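Local coordinates for protein beta-porphyranase A (PDB 4AW7) that hydrolyses the beta-1,4 linkages between D-galactose and L-galactose-6-sulfate in porphyran, a sulfated polysaccharide of red seaweeds, at residues R307-F312 and I471-Y476; D374-N379 and S502-L507. All coordinates share one frame; numbering follows the deposited sequence.

Contact 1 of 2, residues R307-F312 and I471-Y476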
loop_
_atom_site.group_PDB
_atom_site.type_symbol
_atom_site.label_atom_id
_atom_site.label_comp_id
_atom_site.label_asym_id
_atom_site.label_seq_id
_atom_site.Cartn_x
_atom_site.Cartn_y
_atom_site.Cartn_z
ATOM N N ARG A 307 1.568 5.467 -6.149
ATOM C CA ARG A 307 0.990 6.342 -5.147
ATOM C C ARG A 307 2.060 7.066 -4.306
ATOM O O ARG A 307 1.761 7.606 -3.238
ATOM C CB ARG A 307 0.041 5.583 -4.225
ATOM C CG ARG A 307 -1.094 4.895 -4.957
ATOM C CD ARG A 307 -2.075 4.327 -3.988
ATOM N NE ARG A 307 -3.097 3.535 -4.667
ATOM C CZ ARG A 307 -4.352 3.900 -4.931
ATOM N NH1 ARG A 307 -4.840 5.055 -4.507
ATOM N NH2 ARG A 307 -5.129 3.061 -5.596
ATOM N N GLN A 308 3.319 7.055 -4.757
ATOM C CA GLN A 308 4.403 7.518 -3.879
ATOM C C GLN A 308 4.173 8.923 -3.320
ATOM O O GLN A 308 4.531 9.216 -2.178
ATOM C CB GLN A 308 5.749 7.458 -4.598
ATOM C CG GLN A 308 6.920 7.610 -3.646
ATOM C CD GLN A 308 8.229 7.702 -4.376
ATOM O OE1 GLN A 308 8.684 6.731 -4.994
ATOM N NE2 GLN A 308 8.873 8.871 -4.296
ATOM N N ASP A 309 3.614 9.803 -4.138
ATOM C CA ASP A 309 3.343 11.173 -3.756
ATOM C C ASP A 309 2.260 11.313 -2.714
ATOM O O ASP A 309 2.110 12.402 -2.137
ATOM C CB ASP A 309 3.001 12.046 -4.972
ATOM C CG ASP A 309 1.869 11.533 -5.817
ATOM O OD1 ASP A 309 1.612 10.329 -5.884
ATOM O OD2 ASP A 309 1.233 12.377 -6.496
ATOM N N ASN A 310 1.499 10.260 -2.479
ATOM C CA ASN A 310 0.510 10.221 -1.401
ATOM C C ASN A 310 0.684 9.026 -0.465
ATOM O O ASN A 310 -0.291 8.521 0.090
ATOM C CB ASN A 310 -0.918 10.250 -1.948
ATOM C CG ASN A 310 -1.910 10.708 -0.890
ATOM O OD1 ASN A 310 -1.626 11.626 -0.119
ATOM N ND2 ASN A 310 -3.067 9.998 -0.776
ATOM N N LEU A 311 1.925 8.597 -0.270
ATOM C CA LEU A 311 2.224 7.394 0.521
ATOM C C LEU A 311 3.326 7.728 1.511
ATOM O O LEU A 311 4.443 8.052 1.132
ATOM C CB LEU A 311 2.651 6.256 -0.394
ATOM C CG LEU A 311 2.955 4.917 0.329
ATOM C CD1 LEU A 311 1.685 4.224 0.836
ATOM C CD2 LEU A 311 3.726 3.995 -0.622
ATOM N N PHE A 312 3.020 7.617 2.805
ATOM C CA PHE A 312 4.072 7.750 3.792
ATOM C C PHE A 312 5.086 6.599 3.777
ATOM O O PHE A 312 6.314 6.799 3.826
ATOM C CB PHE A 312 3.504 7.797 5.226
ATOM C CG PHE A 312 2.902 9.110 5.665
ATOM C CD1 PHE A 312 3.455 10.319 5.376
ATOM C CD2 PHE A 312 1.781 9.107 6.479
ATOM C CE1 PHE A 312 2.914 11.506 5.859
ATOM C CE2 PHE A 312 1.235 10.283 6.966
ATOM C CZ PHE A 312 1.805 11.469 6.666
ATOM N N ILE A 471 6.995 14.419 -18.023
ATOM C CA ILE A 471 5.560 14.187 -18.005
ATOM C C ILE A 471 5.148 14.090 -16.546
ATOM O O ILE A 471 5.851 13.431 -15.743
ATOM C CB ILE A 471 5.174 12.947 -18.840
ATOM C CG1 ILE A 471 3.657 12.899 -19.105
ATOM C CG2 ILE A 471 5.703 11.629 -18.241
ATOM C CD1 ILE A 471 3.239 11.800 -20.113
ATOM N N ILE A 472 4.105 14.815 -16.157
ATOM C CA ILE A 472 3.704 14.943 -14.763
ATOM C C ILE A 472 2.315 14.342 -14.587
ATOM O O ILE A 472 1.369 14.777 -15.238
ATOM C CB ILE A 472 3.697 16.401 -14.252
ATOM C CG1 ILE A 472 5.095 17.039 -14.474
ATOM C CG2 ILE A 472 3.253 16.442 -12.797
ATOM C CD1 ILE A 472 5.215 18.478 -13.972
ATOM N N ARG A 473 2.225 13.332 -13.731
ATOM C CA ARG A 473 0.956 12.689 -13.406
ATOM C C ARG A 473 0.277 13.412 -12.250
ATOM O O ARG A 473 0.843 13.523 -11.165
ATOM C CB ARG A 473 1.151 11.214 -13.033
ATOM C CG ARG A 473 -0.146 10.428 -12.864
ATOM C CD ARG A 473 -0.823 10.544 -11.537
ATOM N NE ARG A 473 -0.206 9.770 -10.462
ATOM C CZ ARG A 473 0.143 10.239 -9.276
ATOM N NH1 ARG A 473 0.237 11.522 -9.029
ATOM N NH2 ARG A 473 0.423 9.390 -8.301
ATOM N N ASN A 474 -0.912 13.943 -12.493
ATOM C CA ASN A 474 -1.739 14.517 -11.442
ATOM C C ASN A 474 -3.058 13.771 -11.389
ATOM O O ASN A 474 -3.565 13.290 -12.397
ATOM C CB ASN A 474 -1.944 16.013 -11.631
ATOM C CG ASN A 474 -0.763 16.809 -11.092
ATOM O OD1 ASN A 474 -0.012 17.410 -11.872
ATOM N ND2 ASN A 474 -0.581 16.791 -9.786
ATOM N N LYS A 475 -3.627 13.696 -10.186
ATOM C CA LYS A 475 -4.937 13.127 -9.958
ATOM C C LYS A 475 -5.881 14.230 -9.528
ATOM O O LYS A 475 -5.514 15.097 -8.728
ATOM C CB LYS A 475 -4.875 12.058 -8.843
ATOM C CG LYS A 475 -4.099 10.829 -9.269
ATOM C CD LYS A 475 -4.033 9.791 -8.150
ATOM C CE LYS A 475 -3.282 8.587 -8.570
ATOM N NZ LYS A 475 -3.354 7.543 -7.545
ATOM N N TYR A 476 -7.104 14.150 -10.038
ATOM C CA TYR A 476 -8.145 15.130 -9.751
ATOM C C TYR A 476 -9.358 14.377 -9.218
ATOM O O TYR A 476 -9.744 13.349 -9.759
ATOM C CB TYR A 476 -8.500 15.934 -10.986
ATOM C CG TYR A 476 -7.332 16.676 -11.543
ATOM C CD1 TYR A 476 -6.979 17.909 -11.042
ATOM C CD2 TYR A 476 -6.571 16.152 -12.565
ATOM C CE1 TYR A 476 -5.924 18.627 -11.559
ATOM C CE2 TYR A 476 -5.459 16.852 -13.060
ATOM C CZ TYR A 476 -5.160 18.095 -12.575
ATOM O OH TYR A 476 -4.113 18.843 -13.073
#
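Asp309 and Arg473 meet end-on in a two-pronged salt bridge between the catalytic barrel and a beta-sandwich strand. NH2 of Arg473 donates to OD1 of Asp309 at 2.9 Å and NH1 of Arg473 to OD2 of Asp309 at 2.9 Å, both nearly straight. Both oxygens lie close to the guanidinium plane and are approached on their syn sides, but the two flat groups are tilted 34° against each other. Asp309 lies in a short 3-10 turn, its CG between its own N and carbonyl carbon (chi1 55°), which turns the carboxylate toward strand 469-484; so short a side chain can offer both oxygens from the turn. Arginine suits the other side because its chain, bent at chi2 and chi3, brings NH1 and NH2 in line with the two oxygens.

The second shell fixes both groups. NH2 of Arg473 also donates to O of Glu306, while OD2 of Asp309 is hydrogen-bonded to OG of Ser33. Lys475 lays its CE over one face of the Arg473 guanidinium, 3.5 Å above the plane and toward the rim of the group; its long aliphatic chain can lie there before its charge begins. NZ of Lys475 ends 4.2 Å from NH1 of Arg307, over a face of that guanidinium. Arg307 is itself tied to Asn303 through NE and to Glu248, Asp252 and Glu255 through its terminal nitrogens.

These three acids balance the charge of Arg307, and Asp309 that of Arg473, which probably lets Lys475 NZ come close to Arg307.

Contact 2 of 2, residues D374-N379 and S502-L507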
loop_
_atom_site.group_PDB
_atom_site.type_symbol
_atom_site.label_atom_id
_atom_site.label_comp_id
_atom_site.label_asym_id
_atom_site.label_seq_id
_atom_site.Cartn_x
_atom_site.Cartn_y
_atom_site.Cartn_z
ATOM N N ASP A 374 9.221 7.778 -18.431
ATOM C CA ASP A 374 7.894 7.473 -18.926
ATOM C C ASP A 374 7.776 6.022 -19.342
ATOM O O ASP A 374 8.669 5.484 -19.989
ATOM C CB ASP A 374 7.466 8.422 -20.040
ATOM C CG ASP A 374 5.981 8.431 -20.236
ATOM O OD1 ASP A 374 5.249 8.202 -19.268
ATOM O OD2 ASP A 374 5.520 8.628 -21.354
ATOM N N ILE A 375 6.658 5.408 -19.008
ATOM C CA ILE A 375 6.404 4.025 -19.381
ATOM C C ILE A 375 4.915 3.860 -19.432
ATOM O O ILE A 375 4.224 4.458 -18.635
ATOM C CB ILE A 375 7.201 2.940 -18.444
ATOM C CG1 ILE A 375 7.042 1.521 -19.019
ATOM C CG2 ILE A 375 6.862 3.046 -16.970
ATOM C CD1 ILE A 375 8.010 0.463 -18.414
ATOM N N THR A 376 4.433 3.087 -20.401
ATOM C CA THR A 376 3.010 2.725 -20.554
ATOM C C THR A 376 2.889 1.239 -20.817
ATOM O O THR A 376 3.849 0.582 -21.247
ATOM C CB THR A 376 2.378 3.438 -21.719
ATOM O OG1 THR A 376 3.061 3.108 -22.932
ATOM C CG2 THR A 376 2.375 4.931 -21.473
ATOM N N SER A 377 1.703 0.688 -20.550
ATOM C CA SER A 377 1.361 -0.692 -20.800
ATOM C C SER A 377 -0.054 -0.713 -21.331
ATOM O O SER A 377 -0.963 -0.140 -20.725
ATOM C CB SER A 377 1.443 -1.488 -19.506
ATOM O OG SER A 377 1.050 -2.796 -19.725
ATOM N N SER A 378 -0.252 -1.399 -22.441
ATOM C CA SER A 378 -1.589 -1.490 -23.044
ATOM C C SER A 378 -2.528 -2.434 -22.338
ATOM O O SER A 378 -3.746 -2.272 -22.416
ATOM C CB SER A 378 -1.429 -1.912 -24.509
ATOM O OG SER A 378 -1.012 -3.253 -24.632
ATOM N N ASN A 379 -2.003 -3.421 -21.623
ATOM C CA ASN A 379 -2.810 -4.414 -20.924
ATOM C C ASN A 379 -2.768 -4.082 -19.428
ATOM O O ASN A 379 -1.691 -4.105 -18.829
ATOM C CB ASN A 379 -2.218 -5.797 -21.196
ATOM C CG ASN A 379 -2.984 -6.940 -20.514
ATOM O OD1 ASN A 379 -3.785 -6.713 -19.610
ATOM N ND2 ASN A 379 -2.678 -8.192 -20.907
ATOM N N SER A 502 -0.954 18.071 -23.464
ATOM C CA SER A 502 -0.641 16.913 -24.271
ATOM C C SER A 502 -0.105 15.811 -23.371
ATOM O O SER A 502 0.515 16.117 -22.348
ATOM C CB SER A 502 0.380 17.270 -25.314
ATOM O OG SER A 502 -0.153 18.248 -26.176
ATOM N N GLY A 503 -0.338 14.562 -23.762
ATOM C CA GLY A 503 0.035 13.419 -22.931
ATOM C C GLY A 503 -1.051 12.369 -22.962
ATOM O O GLY A 503 -1.522 11.976 -24.031
ATOM N N ARG A 504 -1.434 11.910 -21.775
ATOM C CA ARG A 504 -2.387 10.821 -21.596
ATOM C C ARG A 504 -3.372 11.178 -20.480
ATOM O O ARG A 504 -3.118 12.026 -19.652
ATOM C CB ARG A 504 -1.693 9.535 -21.241
ATOM C CG ARG A 504 -0.710 9.087 -22.277
ATOM C CD ARG A 504 -0.076 7.749 -21.931
ATOM N NE ARG A 504 0.673 7.734 -20.667
ATOM C CZ ARG A 504 1.964 8.042 -20.526
ATOM N NH1 ARG A 504 2.681 8.453 -21.550
ATOM N NH2 ARG A 504 2.529 7.962 -19.349
ATOM N N ALA A 505 -4.522 10.518 -20.495
ATOM C CA ALA A 505 -5.519 10.683 -19.446
ATOM C C ALA A 505 -6.300 9.413 -19.282
ATOM O O ALA A 505 -6.418 8.595 -20.205
ATOM C CB ALA A 505 -6.443 11.853 -19.790
ATOM N N SER A 506 -6.842 9.263 -18.078
ATOM C CA SER A 506 -7.732 8.143 -17.797
ATOM C C SER A 506 -8.685 8.494 -16.662
ATOM O O SER A 506 -8.405 9.359 -15.836
ATOM C CB SER A 506 -6.978 6.898 -17.439
ATOM O OG SER A 506 -6.245 7.119 -16.277
ATOM N N LEU A 507 -9.812 7.786 -16.654
ATOM C CA LEU A 507 -10.748 7.816 -15.545
ATOM C C LEU A 507 -10.525 6.555 -14.695
ATOM O O LEU A 507 -10.503 5.437 -15.229
ATOM C CB LEU A 507 -12.180 7.803 -16.095
ATOM C CG LEU A 507 -13.290 7.595 -15.065
ATOM C CD1 LEU A 507 -13.433 8.751 -14.117
ATOM C CD2 LEU A 507 -14.583 7.278 -15.820
#
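Arg504 reaches from strand 503-514, in the five-stranded mixed sheet that also holds strands 469-484 and 577-589, to strand 371-377 of the neighbouring beta-sandwich sheet. The two strands run 46° apart and approach no closer than 10.7 Å between axes; the gap is bridged mainly by the long Arg504 side chain, met by Asp374 and Thr376.

The tight part lies around the guanidinium. NH2 of Arg504 donates to OD1 of Asp374 at 2.7 Å, and NH1 of Arg504 to OD2 of Asp374 at 2.9 Å. Each oxygen uses its syn lone pair, and the carboxylate and guanidinium are nearly coplanar, only 13° apart. With CG of Asp374 trans to the backbone N (chi1 -161°), the carboxylate is directed to the arginine, whose chain bends at chi3. NE of Arg504 forms a salt bridge with Glu586 of strand 577-589, so acids meet all three nitrogens.

Asp374 is buried, whereas Arg504 and Thr376 are partly exposed, and the looser side begins beyond Thr376, where the strands diverge. Threonine, beta-branched, suits a strand, and its methyl completes the tight part: CG2 of Thr376 sits over the centre of the guanidinium, 3.3 Å from CZ of Arg504.

In the fold
Both contacts are partly buried, away from the substrate-binding cleft, and rest on the same five-stranded sheet: contact 1 through strand 469-484, contact 2 through strand 503-514, with strand 577-589 between them. From there they reach different elements, the parallel barrel in contact 1 and the larger mixed sheet in contact 2. The centre of contact 2 lies about 21 Å from the centre of the chain, that of contact 1 about 13 Å. Each centres on an arginine of the shared sheet, but the ion pair is tilted in contact 1 and nearly coplanar in contact 2, and a lysine CH2 at the rim of one guanidinium face contrasts with a threonine methyl over the centre of the other. Ile471 joins them: its CG2 lies 3.6 Å from OD1 of Asp374.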